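Local structure of 3-oxoadipate enol-lactonase (Burkholderia xenovorans, 2XUA) at residues Gly103-Gly106 against Val107-Ala111; Thr160-Tyr163 against Met164-Glu167; Ile129-Pro132 against Glu133-Val136; Gly80-Leu83 against Gly84-Thr88. The protein probably hydrolyses 3-oxoadipate enol-lactone to 3-oxoadipate, a late step in the bacterial breakdown of catechol. All coordinates share one frame; numbering follows the deposited sequence.

Interaction 1 (Gly103-Gly106 against Val107-Ala111); sequences GLTG and VALAA
In helix 101-112, the helix of the beta-alpha-beta unit formed with strands 94-99 and 117-123, T105 and L109 stand one turn apart with side chains alongside each other and pointing the same way. Their methyls meet, T105 CG2 against L109 CD2 at 3.7 Å. T105 sets its methyl anti to the backbone N (chi1 -59°, measured to OG1), which sends CG2 along the helix towards L109 and turns the hydroxyl back to hydrogen-bond with M101 O. L109 lies low over the preceding turn: its CB is 3.2 Å from T105 O and its CD2 3.5 Å from the same oxygen. Its chi1 of -111° lies away from staggered values, so the exact placing of its methyls should be read with caution. Regular i to i+4 bonds run beneath, among them V107 N to G103 O at 2.8 Å and A110 N to G106 O at 2.8 Å, the latter nearly straight at 168°. T105 and L109 also meet V82 of helix 75-88 and F96 of strand 94-99, while L104 faces I129 and L198. This is the buried helix that, in alpha/beta hydrolases, follows the nucleophile elbow, here probably the GxSxG turn that G103 touches.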
loop_
_atom_site.group_PDB
_atom_site.type_symbol
_atom_site.label_atom_id
_atom_site.label_comp_id
_atom_site.label_asym_id
_atom_site.label_seq_id
_atom_site.Cartn_x
_atom_site.Cartn_y
_atom_site.Cartn_z
ATOM N N GLY B 103 -13.253 -13.015 -7.277
ATOM C CA GLY B 103 -14.482 -13.295 -8.055
ATOM C C GLY B 103 -14.905 -14.729 -7.821
ATOM O O GLY B 103 -16.096 -14.990 -7.640
ATOM N N LEU B 104 -13.924 -15.647 -7.819
ATOM C CA LEU B 104 -14.161 -17.100 -7.492
ATOM C C LEU B 104 -14.835 -17.309 -6.103
ATOM O O LEU B 104 -15.872 -18.025 -5.970
ATOM C CB LEU B 104 -12.819 -17.858 -7.634
ATOM C CG LEU B 104 -12.824 -19.378 -7.373
ATOM C CD1 LEU B 104 -13.686 -20.133 -8.357
ATOM C CD2 LEU B 104 -11.397 -19.949 -7.286
ATOM N N THR B 105 -14.287 -16.651 -5.072
ATOM C CA THR B 105 -14.921 -16.575 -3.732
ATOM C C THR B 105 -16.367 -16.047 -3.809
ATOM O O THR B 105 -17.304 -16.501 -3.074
ATOM C CB THR B 105 -14.064 -15.652 -2.850
ATOM O OG1 THR B 105 -12.751 -16.195 -2.774
ATOM C CG2 THR B 105 -14.612 -15.544 -1.409
ATOM N N GLY B 106 -16.566 -15.067 -4.681
ATOM C CA GLY B 106 -17.856 -14.476 -4.857
ATOM C C GLY B 106 -18.832 -15.459 -5.499
ATOM O O GLY B 106 -20.023 -15.491 -5.149
ATOM N N VAL B 107 -18.338 -16.264 -6.448
ATOM C CA VAL B 107 -19.191 -17.343 -6.986
ATOM C C VAL B 107 -19.582 -18.293 -5.865
ATOM O O VAL B 107 -20.754 -18.602 -5.754
ATOM C CB VAL B 107 -18.503 -18.129 -8.163
ATOM C CG1 VAL B 107 -19.299 -19.384 -8.534
ATOM C CG2 VAL B 107 -18.275 -17.191 -9.339
ATOM N N ALA B 108 -18.640 -18.755 -5.040
ATOM C CA ALA B 108 -18.974 -19.630 -3.905
ATOM C C ALA B 108 -19.988 -18.991 -2.935
ATOM O O ALA B 108 -20.930 -19.664 -2.426
ATOM C CB ALA B 108 -17.780 -20.032 -3.164
ATOM N N LEU B 109 -19.771 -17.710 -2.646
ATOM C CA LEU B 109 -20.583 -16.988 -1.696
ATOM C C LEU B 109 -21.976 -16.849 -2.269
ATOM O O LEU B 109 -22.945 -17.188 -1.577
ATOM C CB LEU B 109 -19.964 -15.619 -1.439
ATOM C CG LEU B 109 -19.315 -15.159 -0.148
ATOM C CD1 LEU B 109 -19.268 -16.062 1.072
ATOM C CD2 LEU B 109 -17.982 -14.402 -0.412
ATOM N N ALA B 110 -22.103 -16.405 -3.521
ATOM C CA ALA B 110 -23.414 -16.245 -4.115
ATOM C C ALA B 110 -24.196 -17.559 -4.292
ATOM O O ALA B 110 -25.419 -17.504 -4.301
ATOM C CB ALA B 110 -23.360 -15.498 -5.446
ATOM N N ALA B 111 -23.480 -18.678 -4.491
ATOM C CA ALA B 111 -24.077 -19.998 -4.707
ATOM C C ALA B 111 -24.506 -20.664 -3.403
ATOM O O ALA B 111 -25.583 -21.255 -3.311
ATOM C CB ALA B 111 -23.047 -20.913 -5.448
#

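Interaction 2 (Thr160-Tyr163 against Met164-Glu167)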
loop_
_atom_site.group_PDB
_atom_site.type_symbol
_atom_site.label_atom_id
_atom_site.label_comp_id
_atom_site.label_asym_id
_atom_site.label_seq_id
_atom_site.Cartn_x
_atom_site.Cartn_y
_atom_site.Cartn_z
ATOM N N THR B 160 -1.414 -4.653 -19.525
ATOM C CA THR B 160 -0.843 -4.639 -20.890
ATOM C C THR B 160 0.553 -4.012 -20.808
ATOM O O THR B 160 0.871 -3.303 -19.823
ATOM C CB THR B 160 -1.733 -3.859 -21.878
ATOM O OG1 THR B 160 -1.840 -2.493 -21.428
ATOM C CG2 THR B 160 -3.133 -4.507 -21.919
ATOM N N ALA B 161 1.416 -4.373 -21.756
ATOM C CA ALA B 161 2.762 -3.786 -21.883
ATOM C C ALA B 161 2.709 -2.263 -21.853
ATOM O O ALA B 161 3.569 -1.596 -21.247
ATOM C CB ALA B 161 3.451 -4.248 -23.208
ATOM N N ASP B 162 1.728 -1.702 -22.524
ATOM C CA ASP B 162 1.702 -0.258 -22.653
ATOM C C ASP B 162 1.394 0.378 -21.289
ATOM O O ASP B 162 1.974 1.392 -20.933
ATOM C CB ASP B 162 0.595 0.137 -23.611
ATOM C CG ASP B 162 0.414 1.662 -23.722
ATOM O OD1 ASP B 162 1.407 2.408 -23.962
ATOM O OD2 ASP B 162 -0.736 2.107 -23.575
ATOM N N TYR B 163 0.438 -0.182 -20.555
ATOM C CA TYR B 163 0.110 0.394 -19.237
ATOM C C TYR B 163 1.332 0.307 -18.371
ATOM O O TYR B 163 1.607 1.223 -17.598
ATOM C CB TYR B 163 -1.043 -0.369 -18.579
ATOM C CG TYR B 163 -1.410 0.211 -17.221
ATOM C CD1 TYR B 163 -2.320 1.218 -17.127
ATOM C CD2 TYR B 163 -0.821 -0.255 -16.060
ATOM C CE1 TYR B 163 -2.627 1.803 -15.894
ATOM C CE2 TYR B 163 -1.096 0.328 -14.837
ATOM C CZ TYR B 163 -2.025 1.352 -14.775
ATOM O OH TYR B 163 -2.339 1.936 -13.593
HETATM N N MSE B 164 2.043 -0.828 -18.444
HETATM C CA MSE B 164 3.179 -0.991 -17.576
HETATM C C MSE B 164 4.254 0.038 -17.891
HETATM O O MSE B 164 4.821 0.667 -16.991
HETATM C CB MSE B 164 3.732 -2.401 -17.705
HETATM C CG MSE B 164 2.839 -3.381 -17.044
HETATM SE SE MSE B 164 3.759 -5.086 -16.869
HETATM C CE MSE B 164 4.195 -5.370 -18.747
ATOM N N GLU B 165 4.485 0.235 -19.180
ATOM C CA GLU B 165 5.462 1.255 -19.630
ATOM C C GLU B 165 5.039 2.667 -19.133
ATOM O O GLU B 165 5.847 3.367 -18.576
ATOM C CB GLU B 165 5.723 1.134 -21.165
ATOM C CG GLU B 165 5.169 2.269 -22.072
ATOM C CD GLU B 165 5.981 3.580 -21.961
ATOM O OE1 GLU B 165 7.251 3.522 -21.891
ATOM O OE2 GLU B 165 5.339 4.665 -21.930
ATOM N N ARG B 166 3.768 3.015 -19.274
ATOM C CA ARG B 166 3.241 4.336 -18.923
ATOM C C ARG B 166 3.156 4.566 -17.404
ATOM O O ARG B 166 3.200 5.727 -16.944
ATOM C CB ARG B 166 1.833 4.540 -19.536
ATOM C CG ARG B 166 1.726 4.836 -21.073
ATOM C CD ARG B 166 0.207 4.543 -21.540
ATOM N NE ARG B 166 -0.656 4.924 -20.447
ATOM C CZ ARG B 166 -1.760 4.327 -20.012
ATOM N NH1 ARG B 166 -2.285 3.248 -20.589
ATOM N NH2 ARG B 166 -2.346 4.873 -18.958
ATOM N N GLU B 167 3.076 3.476 -16.616
ATOM C CA GLU B 167 2.698 3.576 -15.192
ATOM C C GLU B 167 3.729 2.893 -14.235
ATOM O O GLU B 167 3.383 1.947 -13.503
ATOM C CB GLU B 167 1.251 3.057 -15.019
ATOM C CG GLU B 167 0.183 3.917 -15.747
ATOM C CD GLU B 167 -0.230 5.154 -14.926
ATOM O OE1 GLU B 167 -1.336 5.670 -15.162
ATOM O OE2 GLU B 167 0.534 5.573 -14.057
HETATM O O HOH W 1 -3.188 4.616 -13.494
#
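Y163 and E167 make the main side-chain contact of the short helix 161-166. E167 CG lies over one face of the tyrosine ring, 3.7 Å from its centroid and offset towards the rim, a CH-pi contact. Y163 CG is anti to the backbone N (chi1 -180°), which brings one ring face under the E167 side chain, one turn on; E167 bends at chi2 (-82°) and so brings its carboxylate towards the phenol end, where one water joins Y163 OH (2.8 Å) to E167 OE1 (2.7 Å).

Of the charged groups, D162 and R166 form a long salt bridge, OD2 to NH1 at 3.6 Å. The carboxylate oxygen lies at the guanidinium edge, near its plane, although the two flat groups are turned 51° apart. D162 OD2 is nearer still to the aliphatic R166 CD, at 3.3 Å. The guanidinium stands almost perpendicular to the Y163 ring. E167 OE2 comes close to E167 OE2 of the second subunit, a like-charge approach.

Backbone bonds M164 N to T160 O, E165 N to A161 O and R166 N to D162 O build the turns, and the last, E167 N to Y163 O, is weak, as E167 leaves helical geometry. At the other end T160 is the N-cap, its OG1 weakly accepting from Y163 N (3.4 Å) and also bonded to E249. The selenomethionine M164 folds its CE back to 3.8 Å from A161 CA.

E167 is also the N-cap residue of helix 168-179, whose V170 and L171 pack on Y163; I248 and E249 of helix 246-249 also touch the tyrosine.

Interaction 3 (Ile129-Pro132 against Glu133-Val136); sequences IGSP and EVWV
W135 reaches back from the first turn of helix 132-145 over the segment that leads into it, I129-P132. Its CG is anti to the carbonyl carbon (chi1 -69°), a setting that carries the indole towards the start of the helix. Going outwards, CB lies 3.8 Å from S131 O, and CD1 comes to 3.2 Å from that same oxygen. NE1 then gives a nearly straight hydrogen bond to I129 O, 2.9 Å at 167°; the acceptor lies close to the indole plane, whereas the donor sits 44° above the carbonyl plane. Beyond it, CZ2 rests 3.9 Å from I129 CG2. The ring is thus pinned by its N-H to the incoming chain and touched at CZ2 by an isoleucine methyl, and it lies about 4 Å from the bound laevulinic acid. Helix 132-145 follows strand 117-123, the place where alpha/beta hydrolases usually carry their cap, so this anchor stands where the cap leaves the core. I193 and D194 of helix 183-195 also touch the indole, and I129 reaches S100, probably the nucleophile.

S131 is the N-cap residue, and its carbonyl oxygen accepts from both V134 N (3.0 Å) and W135 N (3.1 Å), the first from well above the carbonyl plane. One water bridges S131 OG and E133 OE1, donating to the carboxylate oxygen. V136 CG2 lies 3.3 Å from P132 O, the oxygen that takes the V136 N-H.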
loop_
_atom_site.group_PDB
_atom_site.type_symbol
_atom_site.label_atom_id
_atom_site.label_comp_id
_atom_site.label_asym_id
_atom_site.label_seq_id
_atom_site.Cartn_x
_atom_site.Cartn_y
_atom_site.Cartn_z
ATOM N N ILE B 129 -10.545 -21.312 -12.436
ATOM C CA ILE B 129 -9.422 -20.441 -12.878
ATOM C C ILE B 129 -8.187 -21.327 -13.109
ATOM O O ILE B 129 -7.750 -22.108 -12.243
ATOM C CB ILE B 129 -9.116 -19.292 -11.857
ATOM C CG1 ILE B 129 -10.333 -18.394 -11.695
ATOM C CG2 ILE B 129 -7.877 -18.442 -12.285
ATOM C CD1 ILE B 129 -10.248 -17.477 -10.458
ATOM N N GLY B 130 -7.659 -21.187 -14.318
ATOM C CA GLY B 130 -6.419 -21.825 -14.744
ATOM C C GLY B 130 -6.529 -23.345 -14.753
ATOM O O GLY B 130 -7.580 -23.892 -15.086
ATOM N N SER B 131 -5.460 -24.011 -14.341
ATOM C CA SER B 131 -5.378 -25.501 -14.504
ATOM C C SER B 131 -4.218 -26.020 -13.677
ATOM O O SER B 131 -3.390 -25.204 -13.226
ATOM C CB SER B 131 -5.136 -25.824 -15.973
ATOM O OG SER B 131 -3.825 -25.421 -16.278
ATOM N N PRO B 132 -4.116 -27.374 -13.480
ATOM C CA PRO B 132 -3.048 -27.861 -12.619
ATOM C C PRO B 132 -1.665 -27.528 -13.199
ATOM O O PRO B 132 -0.706 -27.299 -12.441
ATOM C CB PRO B 132 -3.305 -29.363 -12.569
ATOM C CG PRO B 132 -4.851 -29.455 -12.777
ATOM C CD PRO B 132 -5.120 -28.419 -13.799
ATOM N N GLU B 133 -1.574 -27.473 -14.539
ATOM C CA GLU B 133 -0.309 -27.179 -15.251
ATOM C C GLU B 133 0.188 -25.758 -14.934
ATOM O O GLU B 133 1.390 -25.467 -15.055
ATOM C CB GLU B 133 -0.448 -27.381 -16.783
ATOM C CG GLU B 133 -0.700 -28.845 -17.261
ATOM C CD GLU B 133 -2.009 -29.489 -16.744
ATOM O OE1 GLU B 133 -3.057 -28.788 -16.713
ATOM O OE2 GLU B 133 -1.991 -30.714 -16.365
ATOM N N VAL B 134 -0.717 -24.892 -14.477
ATOM C CA VAL B 134 -0.296 -23.530 -14.090
ATOM C C VAL B 134 -0.004 -23.514 -12.587
ATOM O O VAL B 134 1.052 -23.101 -12.169
ATOM C CB VAL B 134 -1.344 -22.431 -14.484
ATOM C CG1 VAL B 134 -0.876 -21.039 -13.975
ATOM C CG2 VAL B 134 -1.495 -22.336 -15.974
ATOM N N TRP B 135 -0.920 -24.036 -11.797
ATOM C CA TRP B 135 -0.912 -23.805 -10.352
ATOM C C TRP B 135 0.056 -24.671 -9.616
ATOM O O TRP B 135 0.535 -24.302 -8.527
ATOM C CB TRP B 135 -2.302 -24.065 -9.781
ATOM C CG TRP B 135 -3.309 -23.026 -10.209
ATOM C CD1 TRP B 135 -4.450 -23.238 -10.903
ATOM C CD2 TRP B 135 -3.235 -21.602 -9.976
ATOM N NE1 TRP B 135 -5.109 -22.053 -11.111
ATOM C CE2 TRP B 135 -4.368 -21.029 -10.571
ATOM C CE3 TRP B 135 -2.317 -20.760 -9.305
ATOM C CZ2 TRP B 135 -4.626 -19.670 -10.514
ATOM C CZ3 TRP B 135 -2.589 -19.393 -9.232
ATOM C CH2 TRP B 135 -3.727 -18.866 -9.830
ATOM N N VAL B 136 0.313 -25.876 -10.148
ATOM C CA VAL B 136 1.192 -26.796 -9.409
ATOM C C VAL B 136 2.656 -26.292 -9.429
ATOM O O VAL B 136 3.276 -26.136 -8.359
ATOM C CB VAL B 136 0.983 -28.272 -9.880
ATOM C CG1 VAL B 136 2.051 -29.207 -9.304
ATOM C CG2 VAL B 136 -0.373 -28.748 -9.467
HETATM O O HOH W 2 -3.378 -26.782 -18.834
#

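Interaction 4 (Gly80-Leu83 against Gly84-Thr88)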
loop_
_atom_site.group_PDB
_atom_site.type_symbol
_atom_site.label_atom_id
_atom_site.label_comp_id
_atom_site.label_asym_id
_atom_site.label_seq_id
_atom_site.Cartn_x
_atom_site.Cartn_y
_atom_site.Cartn_z
ATOM N N GLY B 80 -15.519 -18.884 4.202
ATOM C CA GLY B 80 -15.793 -18.785 5.618
ATOM C C GLY B 80 -15.067 -17.611 6.264
ATOM O O GLY B 80 -15.518 -17.037 7.269
ATOM N N ASP B 81 -13.934 -17.252 5.667
ATOM C CA ASP B 81 -13.236 -16.066 6.062
ATOM C C ASP B 81 -14.141 -14.832 5.866
ATOM O O ASP B 81 -14.221 -14.017 6.774
ATOM C CB ASP B 81 -11.932 -15.940 5.287
ATOM C CG ASP B 81 -10.887 -16.905 5.777
ATOM O OD1 ASP B 81 -11.122 -17.647 6.785
ATOM O OD2 ASP B 81 -9.796 -16.898 5.211
ATOM N N VAL B 82 -14.796 -14.712 4.714
ATOM C CA VAL B 82 -15.649 -13.522 4.371
ATOM C C VAL B 82 -16.780 -13.538 5.347
ATOM O O VAL B 82 -17.016 -12.562 6.055
ATOM C CB VAL B 82 -16.217 -13.557 2.925
ATOM C CG1 VAL B 82 -17.219 -12.355 2.677
ATOM C CG2 VAL B 82 -15.083 -13.473 1.886
ATOM N N LEU B 83 -17.423 -14.700 5.459
ATOM C CA LEU B 83 -18.539 -14.837 6.405
ATOM C C LEU B 83 -18.235 -14.517 7.863
ATOM O O LEU B 83 -18.991 -13.773 8.477
ATOM C CB LEU B 83 -19.194 -16.208 6.260
ATOM C CG LEU B 83 -19.746 -16.440 4.887
ATOM C CD1 LEU B 83 -20.138 -17.925 4.875
ATOM C CD2 LEU B 83 -20.951 -15.551 4.543
ATOM N N GLY B 84 -17.119 -14.989 8.377
ATOM C CA GLY B 84 -16.707 -14.725 9.741
ATOM C C GLY B 84 -16.366 -13.264 9.977
ATOM O O GLY B 84 -16.722 -12.674 11.031
ATOM N N LEU B 85 -15.688 -12.652 8.991
ATOM C CA LEU B 85 -15.490 -11.194 9.022
ATOM C C LEU B 85 -16.808 -10.416 9.053
ATOM O O LEU B 85 -16.982 -9.497 9.872
ATOM C CB LEU B 85 -14.642 -10.771 7.798
ATOM C CG LEU B 85 -14.190 -9.300 7.761
ATOM C CD1 LEU B 85 -13.406 -8.870 9.008
ATOM C CD2 LEU B 85 -13.349 -9.020 6.480
HETATM N N MSE B 86 -17.723 -10.729 8.120
HETATM C CA MSE B 86 -19.054 -10.104 8.147
HETATM C C MSE B 86 -19.757 -10.301 9.477
HETATM O O MSE B 86 -20.271 -9.346 10.089
HETATM C CB MSE B 86 -19.901 -10.670 7.040
HETATM C CG MSE B 86 -19.565 -10.037 5.728
HETATM SE SE MSE B 86 -20.367 -11.057 4.297
HETATM C CE MSE B 86 -22.252 -10.616 4.655
ATOM N N ASP B 87 -19.739 -11.547 9.952
ATOM C CA ASP B 87 -20.355 -11.879 11.240
ATOM C C ASP B 87 -19.781 -11.050 12.384
ATOM O O ASP B 87 -20.535 -10.488 13.210
ATOM C CB ASP B 87 -20.151 -13.374 11.533
ATOM C CG ASP B 87 -21.076 -14.267 10.712
ATOM O OD1 ASP B 87 -21.996 -13.777 10.014
ATOM O OD2 ASP B 87 -20.875 -15.491 10.770
ATOM N N THR B 88 -18.458 -10.966 12.425
ATOM C CA THR B 88 -17.693 -10.155 13.405
ATOM C C THR B 88 -18.134 -8.704 13.389
ATOM O O THR B 88 -18.228 -8.086 14.445
ATOM C CB THR B 88 -16.142 -10.170 13.161
ATOM O OG1 THR B 88 -15.624 -11.483 13.405
ATOM C CG2 THR B 88 -15.429 -9.233 14.112
#
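G84 O, whose residue's own N-H bonds back to G80 O at 2.8 Å, is gripped twice by T88: by its backbone N at 2.8 Å and by the hydroxyl OG1 at 2.9 Å, the two reaching it from opposite faces of the carbonyl plane. The T88 hydroxyl is the donor, so at the last turn of helix 75-88 a side chain adds to the regular backbone bond. In this alpha/beta hydrolase fold the helix crosses from strand 54-58 to the parallel strand 94-99; L85 packs on L56 and Y58 while L83 meets H113 and R116.

L83 O lies against the carboxylate carbon of D87, 3.1 Å from CG and equally far from both oxygens; the salt bridge from D87 OD1 to R116 probably offsets the nearby charge. The buried D81 is held by a salt bridge to R61 and a hydrogen bond to N10.

The straightest backbone bond is M86 N to V82 O, 177° and 2.9 Å. The two side chains of that pair run alongside each other: the selenomethionine M86 bends at chi3 (69°), and its SE settles 3.8 Å from V82 CG1, the methyl anti to the valine backbone N.

Overall arrangement
Along the chain the order is interaction 4, 1, 3, then 2. Interactions 4 and 1, on helices 75-88 and 101-112, have centres 14 Å apart and meet directly, L109 CD2 lying 3.8 Å from V82 CG1, so two helices of the core pack against each other beside strands 54-58 and 94-99. From interaction 1 the core passes to the cap through interaction 3, where L104 CB is 3.8 Å from I129 CD1. Interaction 2, also on the cap side, lies about 17 Å from interaction 3 between nearest atoms and across the chain's centre from interactions 1 and 4. The laevulinic acid binds beside interaction 3, about 4 Å from the W135 side chain, between hydrolase core and cap.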